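Local coordinates for hypothetical sugar ABC-transporter sugar binding protein (Arthrobacter globiformis, PDB 7BVT) that binds cyclic alpha-maltosyl-1,6-maltose as the solute-binding protein of an ABC transporter, probably delivering the sugar for uptake into the cell, at residues G196-W199 / N200-N204; L231-W234 / V235-D239; A370-T374 / A375-T379; L382-A385 / Q386-K390. All blocks are in the same frame, centred on the assembly; numbering follows the deposited sequence.

Interaction 1 of 4, residues G196-W199 / N200-N204; sequences GLTW and NFQVN. With GLC (alpha-D-glucopyranose), chain B; GLC (alpha-D-glucopyranose), chain C.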
loop_
_atom_site.group_PDB
_atom_site.type_symbol
_atom_site.label_atom_id
_atom_site.label_comp_id
_atom_site.label_asym_id
_atom_site.label_seq_id
_atom_site.Cartn_x
_atom_site.Cartn_y
_atom_site.Cartn_z
ATOM N N GLY A 196 7.769 -2.885 6.832
ATOM C CA GLY A 196 6.707 -2.942 7.851
ATOM C C GLY A 196 6.776 -1.724 8.763
ATOM O O GLY A 196 5.765 -1.084 8.996
ATOM N N LEU A 197 7.928 -1.409 9.315
ATOM C CA LEU A 197 8.058 -0.243 10.217
ATOM C C LEU A 197 7.812 1.023 9.406
ATOM O O LEU A 197 6.944 1.823 9.775
ATOM C CB LEU A 197 9.447 -0.258 10.874
ATOM C CG LEU A 197 9.709 0.763 11.968
ATOM C CD1 LEU A 197 10.957 0.392 12.792
ATOM C CD2 LEU A 197 9.903 2.152 11.409
ATOM N N THR A 198 8.564 1.226 8.324
ATOM C CA THR A 198 8.540 2.491 7.580
ATOM C C THR A 198 7.124 2.801 7.108
ATOM O O THR A 198 6.678 3.929 7.291
ATOM C CB THR A 198 9.524 2.460 6.412
ATOM O OG1 THR A 198 10.808 2.269 6.985
ATOM C CG2 THR A 198 9.436 3.694 5.556
ATOM N N TRP A 199 6.435 1.865 6.482
ATOM C CA TRP A 199 5.173 2.200 5.784
ATOM C C TRP A 199 4.036 2.328 6.806
ATOM O O TRP A 199 3.116 3.105 6.555
ATOM C CB TRP A 199 4.929 1.236 4.638
ATOM C CG TRP A 199 3.856 0.207 4.748
ATOM C CD1 TRP A 199 3.744 -0.792 5.666
ATOM C CD2 TRP A 199 2.764 0.025 3.835
ATOM N NE1 TRP A 199 2.623 -1.543 5.409
ATOM C CE2 TRP A 199 2.014 -1.078 4.288
ATOM C CE3 TRP A 199 2.343 0.695 2.689
ATOM C CZ2 TRP A 199 0.897 -1.545 3.589
ATOM C CZ3 TRP A 199 1.233 0.242 2.012
ATOM C CH2 TRP A 199 0.489 -0.817 2.498
ATOM N N ASN A 200 4.147 1.682 7.962
ATOM C CA ASN A 200 3.195 1.945 9.070
ATOM C C ASN A 200 3.451 3.320 9.677
ATOM O O ASN A 200 2.472 4.042 9.985
ATOM C CB ASN A 200 3.280 0.820 10.099
ATOM C CG ASN A 200 2.468 -0.397 9.718
ATOM O OD1 ASN A 200 3.029 -1.455 9.371
ATOM N ND2 ASN A 200 1.173 -0.231 9.719
ATOM N N PHE A 201 4.716 3.684 9.873
ATOM C CA PHE A 201 5.071 4.991 10.427
ATOM C C PHE A 201 4.660 6.119 9.484
ATOM O O PHE A 201 4.188 7.161 9.946
ATOM C CB PHE A 201 6.575 5.056 10.704
ATOM C CG PHE A 201 6.962 6.349 11.347
ATOM C CD1 PHE A 201 6.766 6.572 12.704
ATOM C CD2 PHE A 201 7.455 7.381 10.585
ATOM C CE1 PHE A 201 7.052 7.808 13.263
ATOM C CE2 PHE A 201 7.780 8.585 11.146
ATOM C CZ PHE A 201 7.580 8.811 12.483
ATOM N N GLN A 202 4.848 5.945 8.172
ATOM C CA GLN A 202 4.549 7.036 7.230
ATOM C C GLN A 202 3.093 7.484 7.417
ATOM O O GLN A 202 2.790 8.622 7.212
ATOM C CB GLN A 202 4.776 6.573 5.796
ATOM C CG GLN A 202 6.239 6.603 5.404
ATOM C CD GLN A 202 6.588 5.679 4.237
ATOM O OE1 GLN A 202 5.834 4.794 3.861
ATOM N NE2 GLN A 202 7.793 5.886 3.675
ATOM N N VAL A 203 2.190 6.559 7.703
ATOM C CA VAL A 203 0.757 6.914 7.900
ATOM C C VAL A 203 0.683 8.028 8.932
ATOM O O VAL A 203 0.050 9.030 8.694
ATOM C CB VAL A 203 -0.030 5.697 8.395
ATOM C CG1 VAL A 203 -1.431 6.085 8.831
ATOM C CG2 VAL A 203 -0.055 4.610 7.346
ATOM N N ASN A 204 1.316 7.822 10.076
ATOM C CA ASN A 204 1.198 8.765 11.209
ATOM C C ASN A 204 2.023 10.029 10.943
ATOM O O ASN A 204 1.552 11.143 11.309
ATOM C CB ASN A 204 1.683 8.071 12.477
ATOM C CG ASN A 204 0.808 6.903 12.894
ATOM O OD1 ASN A 204 1.322 5.889 13.357
ATOM N ND2 ASN A 204 -0.504 6.987 12.675
HETATM C C1 GLC B . 5.156 -4.512 4.979
HETATM C C2 GLC B . 6.019 -5.673 5.505
HETATM C C3 GLC B . 5.161 -6.937 5.490
HETATM C C4 GLC B . 3.889 -6.763 6.341
HETATM C C5 GLC B . 3.151 -5.426 6.048
HETATM C C6 GLC B . 2.328 -4.997 7.239
HETATM O O2 GLC B . 7.172 -5.836 4.656
HETATM O O3 GLC B . 5.921 -8.064 5.966
HETATM O O4 GLC B . 3.032 -7.883 6.071
HETATM O O5 GLC B . 4.073 -4.303 5.880
HETATM O O6 GLC B . 1.408 -4.013 6.769
HETATM C C1 GLC C . 1.471 -4.716 0.769
HETATM C C2 GLC C . 1.465 -3.670 -0.302
HETATM C C3 GLC C . 2.876 -3.264 -0.648
HETATM C C4 GLC C . 3.580 -2.833 0.648
HETATM C C5 GLC C . 3.604 -4.001 1.625
HETATM C C6 GLC C . 4.272 -3.589 2.949
HETATM O O2 GLC C . 0.676 -4.155 -1.374
HETATM O O3 GLC C . 2.834 -2.219 -1.635
HETATM O O4 GLC C . 4.924 -2.459 0.417
HETATM O O5 GLC C . 2.273 -4.343 1.925
HETATM O O6 GLC C . 4.707 -4.776 3.606
#
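Gly196 begins this buried piece of helix 195-207 by offering its carbonyl to Asn200 N one turn on, a weak bond at 3.4 Å. Its own N lies 3.5 Å from C2 of the chain B glucose, so the backbone itself packs against sugar. Asn200 OD1 also comes close to Gly196 O, two acceptors that do not bond; the amide is held instead through ND2, which donates to Gln260. Leu197 O takes a fairly straight bond from Phe201 N at 2.9 Å, while Leu197 CD2 grazes Phe201 CB. In Thr198, chi1 of -61° puts OG1 beside the backbone N, where it bonds Gly194 O, and leaves CG2 on the side of Gln202, 3.3 Å from NE2. Gln202, extended beyond CG, lays its amide back along Thr198 and Trp199, and both ends are used: OE1 by Asn293 ND2, NE2 by Tyr377 OH. Trp199 carries the sugar contact. NE1 donates to O6 of the chain B glucose at 3.1 Å, nearly straight at 168°, with O6 in the plane of the indole at its edge. One face of the same ring lies under C6 of the chain C glucose, 3.5 Å above the plane and offset toward the rim. One indole thus meets two linked glucose units, by a directed N-H bond to one and ring-face contact with the other.

Interaction 2 of 4, residues L231-W234 / V235-D239; sequences LQYW and VDLID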
loop_
_atom_site.group_PDB
_atom_site.type_symbol
_atom_site.label_atom_id
_atom_site.label_comp_id
_atom_site.label_asym_id
_atom_site.label_seq_id
_atom_site.Cartn_x
_atom_site.Cartn_y
_atom_site.Cartn_z
ATOM N N LEU A 231 6.670 10.266 15.819
ATOM C CA LEU A 231 7.560 9.315 16.551
ATOM C C LEU A 231 7.281 9.352 18.070
ATOM O O LEU A 231 7.361 8.293 18.721
ATOM C CB LEU A 231 9.032 9.611 16.219
ATOM C CG LEU A 231 10.015 8.605 16.840
ATOM C CD1 LEU A 231 9.689 7.174 16.486
ATOM C CD2 LEU A 231 11.466 8.944 16.463
ATOM N N GLN A 232 6.935 10.500 18.630
ATOM C CA GLN A 232 6.608 10.605 20.082
ATOM C C GLN A 232 5.350 9.793 20.362
ATOM O O GLN A 232 5.254 9.161 21.436
ATOM C CB GLN A 232 6.388 12.057 20.472
ATOM C CG GLN A 232 6.308 12.242 21.989
ATOM C CD GLN A 232 7.637 11.920 22.637
ATOM O OE1 GLN A 232 8.668 12.575 22.342
ATOM N NE2 GLN A 232 7.652 10.919 23.509
ATOM N N TYR A 233 4.444 9.728 19.391
ATOM C CA TYR A 233 3.219 8.889 19.527
ATOM C C TYR A 233 3.607 7.417 19.688
ATOM O O TYR A 233 3.101 6.730 20.602
ATOM C CB TYR A 233 2.305 9.113 18.330
ATOM C CG TYR A 233 1.054 8.295 18.136
ATOM C CD1 TYR A 233 0.106 8.135 19.123
ATOM C CD2 TYR A 233 0.735 7.870 16.863
ATOM C CE1 TYR A 233 -1.088 7.485 18.879
ATOM C CE2 TYR A 233 -0.465 7.234 16.583
ATOM C CZ TYR A 233 -1.387 7.065 17.599
ATOM O OH TYR A 233 -2.592 6.489 17.320
ATOM N N TRP A 234 4.410 6.907 18.752
ATOM C CA TRP A 234 4.933 5.536 18.858
ATOM C C TRP A 234 5.625 5.359 20.216
ATOM O O TRP A 234 5.379 4.355 20.876
ATOM C CB TRP A 234 5.871 5.160 17.696
ATOM C CG TRP A 234 5.143 4.912 16.402
ATOM C CD1 TRP A 234 4.166 5.694 15.820
ATOM C CD2 TRP A 234 5.391 3.864 15.476
ATOM N NE1 TRP A 234 3.756 5.144 14.634
ATOM C CE2 TRP A 234 4.468 4.005 14.415
ATOM C CE3 TRP A 234 6.238 2.762 15.477
ATOM C CZ2 TRP A 234 4.455 3.137 13.335
ATOM C CZ3 TRP A 234 6.219 1.888 14.415
ATOM C CH2 TRP A 234 5.304 2.052 13.367
ATOM N N VAL A 235 6.519 6.266 20.577
ATOM C CA VAL A 235 7.356 6.028 21.791
ATOM C C VAL A 235 6.462 6.080 23.037
ATOM O O VAL A 235 6.650 5.252 23.961
ATOM C CB VAL A 235 8.521 7.020 21.861
ATOM C CG1 VAL A 235 9.215 6.979 23.213
ATOM C CG2 VAL A 235 9.501 6.747 20.737
ATOM N N ASP A 236 5.447 6.935 23.006
ATOM C CA ASP A 236 4.500 7.047 24.141
ATOM C C ASP A 236 3.702 5.765 24.276
ATOM O O ASP A 236 3.470 5.327 25.411
ATOM C CB ASP A 236 3.537 8.219 24.033
ATOM C CG ASP A 236 4.183 9.566 24.257
ATOM O OD1 ASP A 236 5.332 9.598 24.675
ATOM O OD2 ASP A 236 3.517 10.573 23.972
ATOM N N LEU A 237 3.222 5.198 23.175
ATOM C CA LEU A 237 2.488 3.895 23.171
ATOM C C LEU A 237 3.378 2.795 23.754
ATOM O O LEU A 237 2.890 1.987 24.550
ATOM C CB LEU A 237 2.018 3.529 21.754
ATOM C CG LEU A 237 0.860 4.382 21.250
ATOM C CD1 LEU A 237 0.719 4.276 19.737
ATOM C CD2 LEU A 237 -0.443 3.929 21.922
ATOM N N ILE A 238 4.652 2.751 23.360
ATOM C CA ILE A 238 5.577 1.678 23.807
ATOM C C ILE A 238 5.878 1.882 25.298
ATOM O O ILE A 238 5.795 0.858 26.031
ATOM C CB ILE A 238 6.858 1.722 22.976
ATOM C CG1 ILE A 238 6.574 1.349 21.527
ATOM C CG2 ILE A 238 7.920 0.834 23.614
ATOM C CD1 ILE A 238 7.706 1.720 20.555
ATOM N N ASP A 239 6.170 3.120 25.698
ATOM C CA ASP A 239 6.630 3.479 27.073
ATOM C C ASP A 239 5.491 3.139 28.032
ATOM O O ASP A 239 5.789 2.691 29.156
ATOM C CB ASP A 239 7.078 4.945 27.204
ATOM C CG ASP A 239 8.498 5.225 26.698
ATOM O OD1 ASP A 239 9.243 4.246 26.381
ATOM O OD2 ASP A 239 8.833 6.435 26.554
#
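Leu237 CD1 sits over one face of the Tyr233 ring, 4.0 Å from its centroid and 18° off the normal, a CH-pi contact one turn along helix 225-239. A chi1 of 174° swings the phenol away from its own N and into this position, and the methyl is offset toward the rim, nearest CE1. This is the tight side: Trp165 stacks on Tyr233, and Leu168 and Lys169 of helix 165-179 touch both residues. Trp234, also buried, turns its indole toward helix 195-207, where NE1 donates to Asn204 OD1 and the ring meets Phe201 edge-to-face. Packing is looser where Leu231 CD1 and Val235 CG2 stand 4.3 Å apart, with Val398 of helix 398-415 touching both side chains. On the more open side, the bent Gln232 side chain brings NE2 to Asp236 OD1 at 2.9 Å. The carboxylate oxygen lies in the amide plane, whereas NE2 approaches it from above the carboxylate plane. In addition, Asp236 N bonds to Gln232 O at 2.7 Å, so the pair is tied through both backbone and side chain. With an alanine here, Gln232 NE2 would probably lose this acceptor and its amide would be freer to turn. The helix therefore divides its chemistry: buried Tyr233, Trp234 and Leu237 pack against neighbouring helices, and an uncharged amide donates to a probably charged carboxylate on the partly exposed flank.

Interaction 3 of 4, residues A370-T374 / A375-T379; sequences ARPNT and ALYPT. With GLC (alpha-D-glucopyranose), chain C.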
loop_
_atom_site.group_PDB
_atom_site.type_symbol
_atom_site.label_atom_id
_atom_site.label_comp_id
_atom_site.label_asym_id
_atom_site.label_seq_id
_atom_site.Cartn_x
_atom_site.Cartn_y
_atom_site.Cartn_z
ATOM N N ALA A 370 0.959 7.922 -1.622
ATOM C CA ALA A 370 1.953 6.954 -2.114
ATOM C C ALA A 370 3.344 7.326 -1.603
ATOM O O ALA A 370 3.640 8.516 -1.516
ATOM C CB ALA A 370 1.968 6.919 -3.635
ATOM N N ARG A 371 4.142 6.296 -1.345
ATOM C CA ARG A 371 5.589 6.378 -1.056
ATOM C C ARG A 371 6.280 7.101 -2.196
ATOM O O ARG A 371 5.765 7.241 -3.317
ATOM C CB ARG A 371 6.098 4.981 -0.783
ATOM C CG ARG A 371 5.717 4.517 0.635
ATOM C CD ARG A 371 5.840 3.033 0.860
ATOM N NE ARG A 371 4.783 2.346 0.120
ATOM C CZ ARG A 371 4.697 1.042 -0.027
ATOM N NH1 ARG A 371 3.693 0.514 -0.728
ATOM N NH2 ARG A 371 5.546 0.265 0.611
ATOM N N PRO A 372 7.465 7.671 -1.929
ATOM C CA PRO A 372 8.185 8.373 -2.981
ATOM C C PRO A 372 8.715 7.423 -4.057
ATOM O O PRO A 372 9.105 6.287 -3.790
ATOM C CB PRO A 372 9.345 9.027 -2.264
ATOM C CG PRO A 372 9.565 8.109 -1.085
ATOM C CD PRO A 372 8.179 7.657 -0.644
ATOM N N ASN A 373 8.687 7.930 -5.291
ATOM C CA ASN A 373 8.955 7.125 -6.510
ATOM C C ASN A 373 10.450 7.148 -6.866
ATOM O O ASN A 373 10.791 7.118 -8.041
ATOM C CB ASN A 373 8.040 7.514 -7.665
ATOM C CG ASN A 373 8.305 8.888 -8.199
ATOM O OD1 ASN A 373 9.160 9.617 -7.660
ATOM N ND2 ASN A 373 7.567 9.236 -9.244
ATOM N N THR A 374 11.312 7.135 -5.870
ATOM C CA THR A 374 12.782 7.032 -6.100
ATOM C C THR A 374 13.166 5.568 -6.201
ATOM O O THR A 374 12.700 4.747 -5.437
ATOM C CB THR A 374 13.557 7.797 -5.026
ATOM O OG1 THR A 374 14.942 7.491 -5.236
ATOM C CG2 THR A 374 13.149 7.488 -3.601
ATOM N N ALA A 375 14.098 5.250 -7.126
ATOM C CA ALA A 375 14.699 3.921 -7.272
ATOM C C ALA A 375 15.565 3.517 -6.066
ATOM O O ALA A 375 15.740 2.293 -5.861
ATOM C CB ALA A 375 15.498 3.925 -8.550
ATOM N N LEU A 376 15.923 4.468 -5.220
ATOM C CA LEU A 376 16.675 4.186 -3.963
ATOM C C LEU A 376 15.692 3.934 -2.815
ATOM O O LEU A 376 16.142 3.709 -1.696
ATOM C CB LEU A 376 17.563 5.391 -3.688
ATOM C CG LEU A 376 18.721 5.547 -4.687
ATOM C CD1 LEU A 376 19.338 6.935 -4.634
ATOM C CD2 LEU A 376 19.732 4.471 -4.429
ATOM N N TYR A 377 14.390 3.889 -3.072
ATOM C CA TYR A 377 13.441 3.805 -1.919
ATOM C C TYR A 377 13.738 2.605 -1.020
ATOM O O TYR A 377 13.733 2.740 0.209
ATOM C CB TYR A 377 11.977 3.784 -2.403
ATOM C CG TYR A 377 11.041 3.677 -1.229
ATOM C CD1 TYR A 377 10.883 4.752 -0.372
ATOM C CD2 TYR A 377 10.445 2.488 -0.894
ATOM C CE1 TYR A 377 10.070 4.660 0.754
ATOM C CE2 TYR A 377 9.602 2.380 0.210
ATOM C CZ TYR A 377 9.446 3.462 1.049
ATOM O OH TYR A 377 8.663 3.304 2.180
ATOM N N PRO A 378 14.006 1.362 -1.513
ATOM C CA PRO A 378 14.245 0.241 -0.619
ATOM C C PRO A 378 15.431 0.505 0.324
ATOM O O PRO A 378 15.343 0.172 1.487
ATOM C CB PRO A 378 14.486 -0.960 -1.552
ATOM C CG PRO A 378 13.785 -0.545 -2.837
ATOM C CD PRO A 378 13.973 0.951 -2.925
ATOM N N THR A 379 16.515 1.078 -0.185
ATOM C CA THR A 379 17.686 1.417 0.663
ATOM C C THR A 379 17.330 2.509 1.673
ATOM O O THR A 379 17.699 2.415 2.868
ATOM C CB THR A 379 18.906 1.840 -0.164
ATOM O OG1 THR A 379 19.022 0.784 -1.108
ATOM C CG2 THR A 379 20.120 1.949 0.722
HETATM C C1 GLC C . 1.471 -4.716 0.769
HETATM C C2 GLC C . 1.465 -3.670 -0.302
HETATM C C3 GLC C . 2.876 -3.264 -0.648
HETATM C C4 GLC C . 3.580 -2.833 0.648
HETATM C C5 GLC C . 3.604 -4.001 1.625
HETATM C C6 GLC C . 4.272 -3.589 2.949
HETATM O O2 GLC C . 0.676 -4.155 -1.374
HETATM O O3 GLC C . 2.834 -2.219 -1.635
HETATM O O4 GLC C . 4.924 -2.459 0.417
HETATM O O5 GLC C . 2.273 -4.343 1.925
HETATM O O6 GLC C . 4.707 -4.776 3.606
#
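This is a local contact at the start of helix 377-392, where the loop after strand 368-369 turns into the helix and the first helical side chain folds back over the loop. Tyr377 OH lies 3.1 Å from Arg371 CD, and Arg371 CB stands over one face of the phenol, offset toward its rim. Ring and guanidinium planes are almost perpendicular, 89° apart. Pro372 CG packs obliquely at 3.7 Å from Tyr377 CD1. Placed this way, the guanidinium reaches the chain C glucose with two N-H bonds, NH1 to O3 at 3.0 Å and NH2 to O4 at 2.8 Å, gripping neighbouring oxygens of one glucose unit. Glu195 OE2 ties the two residues together: it forms a salt bridge with Arg371 NH2 and a hydrogen bond with Tyr377 OH, probably steadying the arginine. At the turn, Thr374 OG1, pointed away from its own N by a chi1 of 173°, accepts from Leu376 N at 3.2 Å. Thr374 O accepts from Tyr377 N at 3.0 Å, with the donor well above the carbonyl plane. Together they make a type I beta turn with a threonine capping bond, leading from the sugar-binding arginine of the glycan pocket into the helix.

Interaction 4 of 4, residues L382-A385 / Q386-K390; sequences LAFA and QEIEK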
loop_
_atom_site.group_PDB
_atom_site.type_symbol
_atom_site.label_atom_id
_atom_site.label_comp_id
_atom_site.label_asym_id
_atom_site.label_seq_id
_atom_site.Cartn_x
_atom_site.Cartn_y
_atom_site.Cartn_z
ATOM N N LEU A 382 15.048 0.936 4.550
ATOM C CA LEU A 382 15.829 0.169 5.550
ATOM C C LEU A 382 16.681 1.111 6.393
ATOM O O LEU A 382 16.655 0.915 7.609
ATOM C CB LEU A 382 16.696 -0.860 4.832
ATOM C CG LEU A 382 17.384 -1.870 5.746
ATOM C CD1 LEU A 382 16.433 -2.584 6.700
ATOM C CD2 LEU A 382 18.138 -2.871 4.868
ATOM N N ALA A 383 17.336 2.119 5.796
ATOM C CA ALA A 383 18.203 3.056 6.557
ATOM C C ALA A 383 17.324 3.774 7.591
ATOM O O ALA A 383 17.701 3.881 8.769
ATOM C CB ALA A 383 18.919 4.037 5.700
ATOM N N PHE A 384 16.139 4.185 7.147
ATOM C CA PHE A 384 15.172 4.904 7.996
ATOM C C PHE A 384 14.753 3.999 9.125
ATOM O O PHE A 384 14.829 4.449 10.286
ATOM C CB PHE A 384 13.947 5.338 7.187
ATOM C CG PHE A 384 12.903 6.074 7.971
ATOM C CD1 PHE A 384 13.034 7.425 8.255
ATOM C CD2 PHE A 384 11.722 5.430 8.299
ATOM C CE1 PHE A 384 12.021 8.085 8.937
ATOM C CE2 PHE A 384 10.736 6.092 8.986
ATOM C CZ PHE A 384 10.899 7.396 9.348
ATOM N N ALA A 385 14.259 2.803 8.815
ATOM C CA ALA A 385 13.662 1.886 9.795
ATOM C C ALA A 385 14.700 1.522 10.871
ATOM O O ALA A 385 14.362 1.486 12.052
ATOM C CB ALA A 385 13.115 0.655 9.099
ATOM N N GLN A 386 15.959 1.295 10.473
ATOM C CA GLN A 386 16.985 0.875 11.461
ATOM C C GLN A 386 17.240 1.997 12.461
ATOM O O GLN A 386 17.515 1.707 13.631
ATOM C CB GLN A 386 18.239 0.365 10.751
ATOM C CG GLN A 386 17.964 -0.998 10.138
ATOM C CD GLN A 386 19.136 -1.522 9.352
ATOM O OE1 GLN A 386 19.917 -0.754 8.776
ATOM N NE2 GLN A 386 19.210 -2.844 9.296
ATOM N N GLU A 387 17.196 3.245 12.042
ATOM C CA GLU A 387 17.484 4.352 12.961
ATOM C C GLU A 387 16.264 4.560 13.839
ATOM O O GLU A 387 16.422 4.815 15.041
ATOM C CB GLU A 387 17.890 5.620 12.241
ATOM C CG GLU A 387 19.218 5.508 11.545
ATOM C CD GLU A 387 20.429 5.387 12.449
ATOM O OE1 GLU A 387 20.270 5.372 13.681
ATOM O OE2 GLU A 387 21.579 5.375 11.902
ATOM N N ILE A 388 15.077 4.503 13.247
ATOM C CA ILE A 388 13.866 4.814 14.050
ATOM C C ILE A 388 13.721 3.719 15.105
ATOM O O ILE A 388 13.259 4.034 16.185
ATOM C CB ILE A 388 12.627 4.915 13.137
ATOM C CG1 ILE A 388 12.730 6.113 12.182
ATOM C CG2 ILE A 388 11.340 4.961 13.944
ATOM C CD1 ILE A 388 12.693 7.472 12.810
ATOM N N GLU A 389 14.026 2.478 14.775
ATOM C CA GLU A 389 13.833 1.340 15.694
ATOM C C GLU A 389 14.636 1.563 16.989
ATOM O O GLU A 389 14.219 1.100 18.043
ATOM C CB GLU A 389 14.252 0.049 15.007
ATOM C CG GLU A 389 14.104 -1.129 15.933
ATOM C CD GLU A 389 14.224 -2.486 15.296
ATOM O OE1 GLU A 389 14.515 -2.529 14.092
ATOM O OE2 GLU A 389 13.941 -3.507 15.986
ATOM N N LYS A 390 15.739 2.298 16.910
ATOM C CA LYS A 390 16.560 2.548 18.120
ATOM C C LYS A 390 15.714 3.327 19.135
ATOM O O LYS A 390 15.833 3.053 20.327
ATOM C CB LYS A 390 17.849 3.262 17.714
ATOM C CG LYS A 390 18.709 2.419 16.785
ATOM C CD LYS A 390 20.079 3.014 16.598
ATOM C CE LYS A 390 20.787 2.361 15.427
ATOM N NZ LYS A 390 21.913 3.191 14.947
#
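Ile388 CG1 lies over the centre of the Phe384 ring, 3.7 Å from the centroid and 13° off the normal, a CH-pi contact in which the methylene lies squarely over the face. Ile388 has CG1 anti to the carbonyl carbon (chi1 -66°), which sends this branch back along the helix to the ring, and CD1 continues toward CZ. The backbone follows the same step, Ile388 N bonding to Phe384 O at 3.0 Å in the carbonyl plane. Around the ring, Phe212 and Phe222 meet it edge-to-face. This i to i+4 pairing belongs to helix 377-392, which is packed between helix 195-207 and helix 398-415: Thr198 touches Phe384 and Ala385, while Val409 reaches Phe384. A serine in place of Phe384 would probably open a gap beneath Ile388 CG1 and deprive the two neighbouring phenylalanines of their edge-to-face partner. Toward solvent, Leu382 CD1 runs against the extended Gln386 side chain, 3.8 Å from NE2. Glu387 N is held only weakly, at 3.4 Å from Ala383 O and 3.2 Å from Phe384 O. Its bent side chain brings OE1 to Lys390 NZ at 3.0 Å, a salt bridge met from above the carboxylate plane.

Interaction 1 lies nearest the chain centre and touches each of the others. Interactions 1 and 3 share the chain C glucose: Trp199 CE3 packs 3.6 Å from Arg371 CZ, so indole and guanidinium meet beside the same sugar unit. A second link between them is polar, Gln202 NE2 lying 3.1 Å from Tyr377 OH. Farther along helix 195-207, Phe201 CD2 rests 3.7 Å from Phe384 CZ of interaction 4, and Asn204 OD1 is 2.8 Å from Trp234 NE1 of interaction 2. Interactions 2 and 4 meet through Leu231 CD1 and Ile388 CG2, 3.8 Å apart. Helix 377-392 carries interaction 4 and begins within interaction 3, whereas interactions 2 and 3 stay about 12 Å apart at their nearest atoms.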